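Local coordinates for putative transcriptional regulator TRANSCRIPTION REGULATOR protein (Rhizobium meliloti, PDB 5NLA), which is an AraC-like transcriptional activator that binds c-di-GMP by a PilZ-like mechanism and regulates extracellular polysaccharide production, at residues Q59-S62 against W63-H66; A65-A68 against P69-D72; G127-S131 against G132-T136; A371-G374 against D375-K378. All coordinates share one frame; numbering follows the deposited sequence.

Contact 1 of 4, residues Q59-S62 against W63-H66; sequences QFRS and WRAH
F60 to R64 and S62 to H66 are i to i+4 contacts along helix 59-67, in which F60 and W63 are buried and R61 is exposed. The helical backbone bonds supply the framework: R64 N donates to F60 O at 2.8 Å, and H66 N to S62 O at 3.0 Å with an angle of 163° at the hydrogen. On this framework R64 swings its CG away from its own amide and toward its carbonyl side, then bends at chi3 (62°), which brings the guanidinium back to the F60 ring. F60 CE2 then sits 3.5 Å above one face of the guanidinium plane, near its rim, while R64 NH1 lies 3.6 Å from CE2 at the edge of the phenyl ring. The two planes are 64° apart, so the rim of the ring meets the flat group and no parallel stack forms. This is the usual one-turn spacing of an alpha-helix used for side-chain packing, and the helix lies against strands 72-74 and 97-104. Shortening R64 to an alanine would remove the guanidinium and would probably leave the CE2 edge of F60 without its cover. On another side of the helix, S62 O lies 3.5 Å above one face of the H66 imidazole, toward the ring's rim; the same oxygen accepts the H66 amide, while its contact with the ring is packing. The W63 side chain touches this turn through CB, 3.4 Å from F60 O, and sends its indole off to F85, Q102 and T104. R61 makes a salt bridge with E81.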
# COMPACT_ATOMS: atom_id res chain seq x y z
N GLN A 59 -2.71 20.84 13.24
CA GLN A 59 -1.89 19.68 12.93
C GLN A 59 -2.61 18.70 11.99
O GLN A 59 -1.97 17.95 11.24
CB GLN A 59 -1.58 18.98 14.27
CG GLN A 59 -0.92 19.91 15.29
CD GLN A 59 -0.86 19.40 16.72
OE1 GLN A 59 -1.61 18.53 17.12
NE2 GLN A 59 0.03 19.96 17.48
N PHE A 60 -3.94 18.70 12.06
CA PHE A 60 -4.76 17.85 11.21
C PHE A 60 -4.57 18.25 9.77
O PHE A 60 -4.33 17.40 8.91
CB PHE A 60 -6.23 17.96 11.56
CG PHE A 60 -7.10 17.23 10.60
CD1 PHE A 60 -7.06 15.86 10.54
CD2 PHE A 60 -7.89 17.92 9.68
CE1 PHE A 60 -7.83 15.17 9.64
CE2 PHE A 60 -8.66 17.23 8.77
CZ PHE A 60 -8.63 15.86 8.76
N ARG A 61 -4.70 19.55 9.50
CA ARG A 61 -4.47 20.08 8.16
C ARG A 61 -3.11 19.62 7.60
O ARG A 61 -3.04 19.18 6.45
CB ARG A 61 -4.64 21.61 8.13
CG ARG A 61 -6.09 22.06 8.34
CD ARG A 61 -6.38 23.45 7.79
NE ARG A 61 -5.55 24.49 8.40
CZ ARG A 61 -5.87 25.22 9.48
NH1 ARG A 61 -7.03 25.07 10.14
NH2 ARG A 61 -5.01 26.14 9.93
N SER A 62 -2.04 19.68 8.40
CA SER A 62 -0.73 19.16 7.98
C SER A 62 -0.79 17.66 7.71
O SER A 62 -0.41 17.18 6.65
CB SER A 62 0.35 19.44 9.01
OG SER A 62 1.52 18.72 8.70
N TRP A 63 -1.29 16.92 8.68
CA TRP A 63 -1.46 15.48 8.52
C TRP A 63 -2.20 15.10 7.23
O TRP A 63 -1.82 14.14 6.54
CB TRP A 63 -2.20 14.91 9.73
CG TRP A 63 -2.45 13.47 9.62
CD1 TRP A 63 -3.62 12.88 9.27
CD2 TRP A 63 -1.51 12.44 9.82
NE1 TRP A 63 -3.47 11.52 9.26
CE2 TRP A 63 -2.17 11.23 9.60
CE3 TRP A 63 -0.16 12.41 10.18
CZ2 TRP A 63 -1.55 10.00 9.71
CZ3 TRP A 63 0.47 11.18 10.32
CH2 TRP A 63 -0.22 10.00 10.08
N ARG A 64 -3.26 15.83 6.91
CA ARG A 64 -4.05 15.55 5.72
C ARG A 64 -3.26 15.79 4.43
O ARG A 64 -3.42 15.05 3.43
CB ARG A 64 -5.31 16.40 5.70
CG ARG A 64 -6.26 16.01 4.60
CD ARG A 64 -7.63 16.55 4.86
NE ARG A 64 -7.61 18.00 4.88
CZ ARG A 64 -8.65 18.76 5.19
NH1 ARG A 64 -9.82 18.19 5.49
NH2 ARG A 64 -8.52 20.08 5.20
N ALA A 65 -2.42 16.82 4.46
CA ALA A 65 -1.54 17.12 3.34
C ALA A 65 -0.57 15.98 3.10
O ALA A 65 -0.44 15.53 1.97
CB ALA A 65 -0.78 18.42 3.58
N HIS A 66 0.07 15.49 4.17
CA HIS A 66 1.05 14.41 4.06
C HIS A 66 0.44 13.10 3.56
O HIS A 66 1.11 12.32 2.90
CB HIS A 66 1.77 14.16 5.40
CG HIS A 66 2.62 15.31 5.87
ND1 HIS A 66 3.28 16.15 5.01
CD2 HIS A 66 2.93 15.73 7.12
CE1 HIS A 66 3.95 17.06 5.70
NE2 HIS A 66 3.75 16.82 6.99

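Contact 2 of 4, residues A65-A68 against P69-D72; sequences AHMA and PLVD
M67 folds its side chain back with chi1 -61°, chi2 -65° and chi3 -58°, a compact hook that sets CE beside L70 and V71. The site is the C-terminal end of helix 59-67, where an alpha-turn closed by M67 O and V71 N, with a beta-turn nested inside it, leads the chain toward strand 72-74. Two donors grip M67 O: V71 N at 2.9 Å, in an almost straight bond, and L70 N at 3.0 Å, which approaches from above the carbonyl plane. P69 lies just before L70 in this turn; its ring nitrogen has no hydrogen to offer, and CD occupies the place of a donor, 4.0 Å from A65 O, so the helical i to i+4 bonding is interrupted there. On the apolar side the methyl M67 CE touches V71 CG2 at 4.0 Å and L70 CD2 at 4.1 Å, and in both pairs the side chains run alongside one another in the same direction. Beyond the turn, the carbonyls P69 O and L70 O both accept from R111 NH1, and P69 packs on I121 and T372. Across the turn, the CA-H of A68 points to V71 O, with A68 CA 3.5 Å from that oxygen.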
# COMPACT_ATOMS: atom_id res chain seq x y z
N ALA A 65 -2.42 16.82 4.46
CA ALA A 65 -1.54 17.12 3.34
C ALA A 65 -0.57 15.98 3.10
O ALA A 65 -0.44 15.53 1.97
CB ALA A 65 -0.78 18.42 3.58
N HIS A 66 0.07 15.49 4.17
CA HIS A 66 1.05 14.41 4.06
C HIS A 66 0.44 13.10 3.56
O HIS A 66 1.11 12.32 2.90
CB HIS A 66 1.77 14.16 5.40
CG HIS A 66 2.62 15.31 5.87
ND1 HIS A 66 3.28 16.15 5.01
CD2 HIS A 66 2.93 15.73 7.12
CE1 HIS A 66 3.95 17.06 5.70
NE2 HIS A 66 3.75 16.82 6.99
N MET A 67 -0.82 12.86 3.88
CA MET A 67 -1.49 11.62 3.56
C MET A 67 -2.35 11.67 2.31
O MET A 67 -2.82 10.63 1.89
CB MET A 67 -2.34 11.17 4.76
CG MET A 67 -1.54 10.91 6.04
SD MET A 67 -0.41 9.52 5.93
CE MET A 67 -1.60 8.26 5.53
N ALA A 68 -2.54 12.85 1.72
CA ALA A 68 -3.43 13.08 0.54
C ALA A 68 -3.28 12.15 -0.67
O ALA A 68 -4.29 11.70 -1.21
CB ALA A 68 -3.32 14.53 0.07
N PRO A 69 -2.03 11.87 -1.11
CA PRO A 69 -1.80 10.90 -2.19
C PRO A 69 -2.39 9.52 -1.93
O PRO A 69 -2.70 8.80 -2.88
CB PRO A 69 -0.28 10.78 -2.23
CG PRO A 69 0.21 12.09 -1.77
CD PRO A 69 -0.76 12.51 -0.70
N LEU A 70 -2.51 9.14 -0.67
CA LEU A 70 -3.00 7.83 -0.28
C LEU A 70 -4.48 7.84 0.03
O LEU A 70 -5.26 7.07 -0.51
CB LEU A 70 -2.21 7.35 0.93
CG LEU A 70 -2.39 5.88 1.33
CD1 LEU A 70 -2.19 4.95 0.14
CD2 LEU A 70 -1.41 5.51 2.45
N VAL A 71 -4.85 8.75 0.92
CA VAL A 71 -6.20 8.81 1.46
C VAL A 71 -6.57 10.24 1.71
O VAL A 71 -5.74 11.03 2.11
CB VAL A 71 -6.33 8.03 2.81
CG1 VAL A 71 -6.56 6.54 2.56
CG2 VAL A 71 -5.12 8.26 3.69
N ASP A 72 -7.82 10.58 1.43
CA ASP A 72 -8.42 11.80 1.93
C ASP A 72 -8.92 11.51 3.34
O ASP A 72 -9.64 10.54 3.54
CB ASP A 72 -9.58 12.23 1.05
CG ASP A 72 -10.04 13.63 1.36
OD1 ASP A 72 -9.41 14.33 2.18
OD2 ASP A 72 -11.05 14.04 0.74

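Contact 3 of 4, residues G127-S131 against G132-T136; sequences GLFRS and GRSWT
The phenyl ring of F129 is the one flat group at work here, and G132, R133 and S134 approach it obliquely along one run of backbone. It stands where strand 124-129 of the seven-stranded sheet hands over to strand 134-138 of the five-stranded sheet, the chain turning a corner at R130; two such antiparallel sheets are consistent with the cupin-like regulatory domain found in AraC relatives. A classic beta bulge marks the corner, R130 and S131 both facing A167. F129 projects toward the following strand, its CG lying opposite the carbonyl carbon (chi1 -78°), and this lays the ring along the inside of the bend. F129 CD2 reaches G132 C at 3.7 Å, F129 CE2 comes to 4.0 Å from S134 N, and F129 CZ meets S134 CB at 3.7 Å. No hydrogen bond links the two segments, so the contact rests on van der Waals touch. G132 passes the ring with phi 98° and psi -178°, angles that favour a glycine. With a serine in place of F129, the S134 CB and the G132 carbonyl carbon would probably lose their apolar cover, opening a gap inside the bend between the sheets. The ring also packs on A166, T145 and F151, while S134 lies against T145 and M163, so both sheets contribute to the setting. R133 makes a salt bridge with E144 through NH1. At the far end of the ring, S134 OG comes to 3.7 Å from F129 CZ.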
# COMPACT_ATOMS: atom_id res chain seq x y z
N GLY A 127 -1.48 -4.16 6.99
CA GLY A 127 -1.34 -3.32 8.18
C GLY A 127 -1.75 -4.04 9.44
O GLY A 127 -2.84 -4.60 9.49
N LEU A 128 -0.87 -4.03 10.43
CA LEU A 128 -1.11 -4.65 11.74
C LEU A 128 -1.41 -3.59 12.77
O LEU A 128 -0.68 -2.62 12.85
CB LEU A 128 0.14 -5.38 12.19
CG LEU A 128 0.12 -6.03 13.57
CD1 LEU A 128 -0.94 -7.13 13.61
CD2 LEU A 128 1.50 -6.58 13.87
N PHE A 129 -2.42 -3.80 13.61
CA PHE A 129 -2.74 -2.87 14.70
C PHE A 129 -2.15 -3.38 16.02
O PHE A 129 -2.44 -4.50 16.43
CB PHE A 129 -4.26 -2.69 14.85
CG PHE A 129 -4.86 -1.77 13.82
CD1 PHE A 129 -4.76 -2.05 12.47
CD2 PHE A 129 -5.54 -0.64 14.21
CE1 PHE A 129 -5.31 -1.21 11.52
CE2 PHE A 129 -6.09 0.21 13.27
CZ PHE A 129 -5.98 -0.07 11.92
N ARG A 130 -1.33 -2.55 16.66
CA ARG A 130 -0.91 -2.79 18.05
C ARG A 130 -2.09 -2.47 18.95
O ARG A 130 -2.44 -3.25 19.83
CB ARG A 130 0.30 -1.93 18.45
CG ARG A 130 1.46 -1.90 17.46
CD ARG A 130 1.83 -3.30 17.03
NE ARG A 130 3.15 -3.37 16.42
CZ ARG A 130 3.77 -4.50 16.09
NH1 ARG A 130 3.18 -5.68 16.31
NH2 ARG A 130 4.98 -4.47 15.54
N SER A 131 -2.68 -1.30 18.73
CA SER A 131 -3.90 -0.87 19.39
C SER A 131 -4.81 -0.14 18.42
O SER A 131 -4.36 0.37 17.41
CB SER A 131 -3.55 0.07 20.54
OG SER A 131 -2.93 1.24 20.04
N GLY A 132 -6.08 -0.06 18.76
CA GLY A 132 -7.10 0.59 17.96
C GLY A 132 -7.87 -0.41 17.12
O GLY A 132 -7.62 -1.61 17.16
N ARG A 133 -8.79 0.12 16.32
CA ARG A 133 -9.74 -0.66 15.56
C ARG A 133 -10.04 0.19 14.35
O ARG A 133 -10.20 1.40 14.48
CB ARG A 133 -11.02 -0.92 16.35
CG ARG A 133 -10.82 -1.91 17.46
CD ARG A 133 -12.11 -2.44 18.10
NE ARG A 133 -11.82 -3.67 18.86
CZ ARG A 133 -11.62 -4.87 18.32
NH1 ARG A 133 -11.69 -5.07 17.00
NH2 ARG A 133 -11.35 -5.92 19.10
N SER A 134 -10.08 -0.44 13.17
CA SER A 134 -10.58 0.24 11.99
C SER A 134 -11.80 -0.50 11.50
O SER A 134 -12.03 -1.62 11.88
CB SER A 134 -9.50 0.35 10.93
OG SER A 134 -9.23 -0.92 10.35
N TRP A 135 -12.61 0.18 10.71
CA TRP A 135 -13.75 -0.41 10.04
C TRP A 135 -13.65 0.09 8.62
O TRP A 135 -13.59 1.30 8.41
CB TRP A 135 -15.04 0.08 10.66
CG TRP A 135 -15.27 -0.44 12.06
CD1 TRP A 135 -16.00 -1.53 12.42
CD2 TRP A 135 -14.76 0.12 13.29
NE1 TRP A 135 -15.99 -1.69 13.78
CE2 TRP A 135 -15.24 -0.69 14.34
CE3 TRP A 135 -13.96 1.23 13.59
CZ2 TRP A 135 -14.94 -0.42 15.69
CZ3 TRP A 135 -13.66 1.49 14.93
CH2 TRP A 135 -14.15 0.66 15.96
N THR A 136 -13.59 -0.83 7.66
CA THR A 136 -13.34 -0.44 6.27
C THR A 136 -14.31 -1.05 5.26
O THR A 136 -14.42 -2.28 5.13
CB THR A 136 -11.90 -0.75 5.84
OG1 THR A 136 -11.01 -0.49 6.94
CG2 THR A 136 -11.51 0.13 4.64

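Contact 4 of 4, residues A371-G374 against D375-K378; sequences ATIG and DWLK
From T372, still extended (phi -139°), to D375 the backbone enters the short, weakly bonded helix 373-376, whose main bond runs from L377 N to I373 O (3.0 Å), with weak bonds from W376 N to I373 O, from L377 N to G374 O and from D375 N to T372 O. T372 is the N-cap. Its OG1 accepts from G374 N through a weak bond at 3.0 Å, because chi1 of 80° places OG1 between the T372 backbone nitrogen and carbonyl carbon, near the first turn. D375 carries its carboxylate back, and D375 OD2 accepts from T372 N at 3.2 Å (144° at the hydrogen) on its anti lone pair, away from the other oxygen. T372 and D375 thus form a capping box, although here the threonine hydroxyl takes the G374 amide. OD2 also receives a weak bond from the hydroxyl T372 OG1, so one carboxylate oxygen takes both the amide and the hydroxyl of the N-cap residue. The negative charge would probably be favoured by the amide N-H groups gathered at this helix start. On the apolar side, I373 CG1 lies 4.3 Å from L377 CD1 and 4.4 Å from W376 CE3, and L377 CG lies 3.3 Å from I373 O. The W376 indole, whose CD1 lies 3.7 Å from T372 O, reaches outward from the helix to F49, T51, L89, L98 and V100, on strands 49-52, 88-94 and 97-104. I373 packs on L89 and L70, and L377 on L98, I121 and H123, which beds the turn against the end of the seven-stranded sheet that begins with strand 49-52.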
# COMPACT_ATOMS: atom_id res chain seq x y z
N ALA A 371 7.10 17.33 2.22
CA ALA A 371 7.02 15.96 1.71
C ALA A 371 5.66 15.33 2.01
O ALA A 371 4.88 15.87 2.80
CB ALA A 371 8.14 15.11 2.31
N THR A 372 5.39 14.21 1.35
CA THR A 372 4.19 13.40 1.58
C THR A 372 4.52 11.91 1.56
O THR A 372 5.65 11.52 1.26
CB THR A 372 3.09 13.64 0.52
OG1 THR A 372 3.39 12.89 -0.65
CG2 THR A 372 2.94 15.11 0.19
N ILE A 373 3.53 11.09 1.88
CA ILE A 373 3.68 9.64 1.85
C ILE A 373 3.82 9.11 0.40
O ILE A 373 4.43 8.06 0.18
CB ILE A 373 2.54 8.93 2.63
CG1 ILE A 373 2.94 7.49 2.94
CG2 ILE A 373 1.21 8.97 1.89
CD1 ILE A 373 1.98 6.80 3.89
N GLY A 374 3.27 9.85 -0.56
CA GLY A 374 3.43 9.54 -1.98
C GLY A 374 4.89 9.49 -2.41
O GLY A 374 5.28 8.65 -3.21
N ASP A 375 5.68 10.39 -1.83
CA ASP A 375 7.12 10.44 -2.03
C ASP A 375 7.86 9.25 -1.40
O ASP A 375 8.91 8.84 -1.89
CB ASP A 375 7.66 11.77 -1.49
CG ASP A 375 7.10 12.98 -2.25
OD1 ASP A 375 7.28 13.05 -3.50
OD2 ASP A 375 6.47 13.85 -1.61
N TRP A 376 7.32 8.73 -0.29
CA TRP A 376 7.86 7.53 0.35
C TRP A 376 7.54 6.28 -0.45
O TRP A 376 8.28 5.29 -0.40
CB TRP A 376 7.29 7.36 1.77
CG TRP A 376 7.76 8.37 2.78
CD1 TRP A 376 8.47 9.52 2.54
CD2 TRP A 376 7.51 8.34 4.19
NE1 TRP A 376 8.70 10.19 3.72
CE2 TRP A 376 8.12 9.49 4.75
CE3 TRP A 376 6.85 7.45 5.04
CZ2 TRP A 376 8.08 9.77 6.13
CZ3 TRP A 376 6.81 7.73 6.41
CH2 TRP A 376 7.42 8.88 6.94
N LEU A 377 6.43 6.33 -1.19
CA LEU A 377 5.99 5.21 -2.01
C LEU A 377 6.61 5.15 -3.43
O LEU A 377 6.22 4.30 -4.22
CB LEU A 377 4.45 5.19 -2.07
CG LEU A 377 3.77 4.91 -0.72
CD1 LEU A 377 2.32 5.36 -0.71
CD2 LEU A 377 3.84 3.43 -0.37
N LYS A 378 7.59 6.02 -3.73
CA LYS A 378 8.32 5.99 -5.01
C LYS A 378 9.48 4.96 -5.02
O LYS A 378 9.68 4.25 -6.01
CB LYS A 378 8.88 7.38 -5.38
CG LYS A 378 7.87 8.35 -6.00
CD LYS A 378 8.60 9.57 -6.58
CE LYS A 378 7.63 10.68 -7.01
NZ LYS A 378 8.29 11.78 -7.78

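Contacts 1 and 2 share A65 and H66 and run in series along helix 59-67; R64 CD also packs near D72 OD1. Contact 4 joins both through a probable hydrogen bond, H66 O to I373 N at 2.9 Å. These three gather on one side of the chain's centre, whereas contact 3 lies about 20 Å from contact 1, centre to centre, at a corner between sheets. All four are partly buried, with buried residues (F60 and W63; M67, L70 and V71; F129 and S134; I373, W376 and L377) beside exposed ones. Backbone bonds plus side-chain packing hold contacts 1 and 2, a polar capping box contact 4; contact 3 is van der Waals contact of one ring with backbone and a serine.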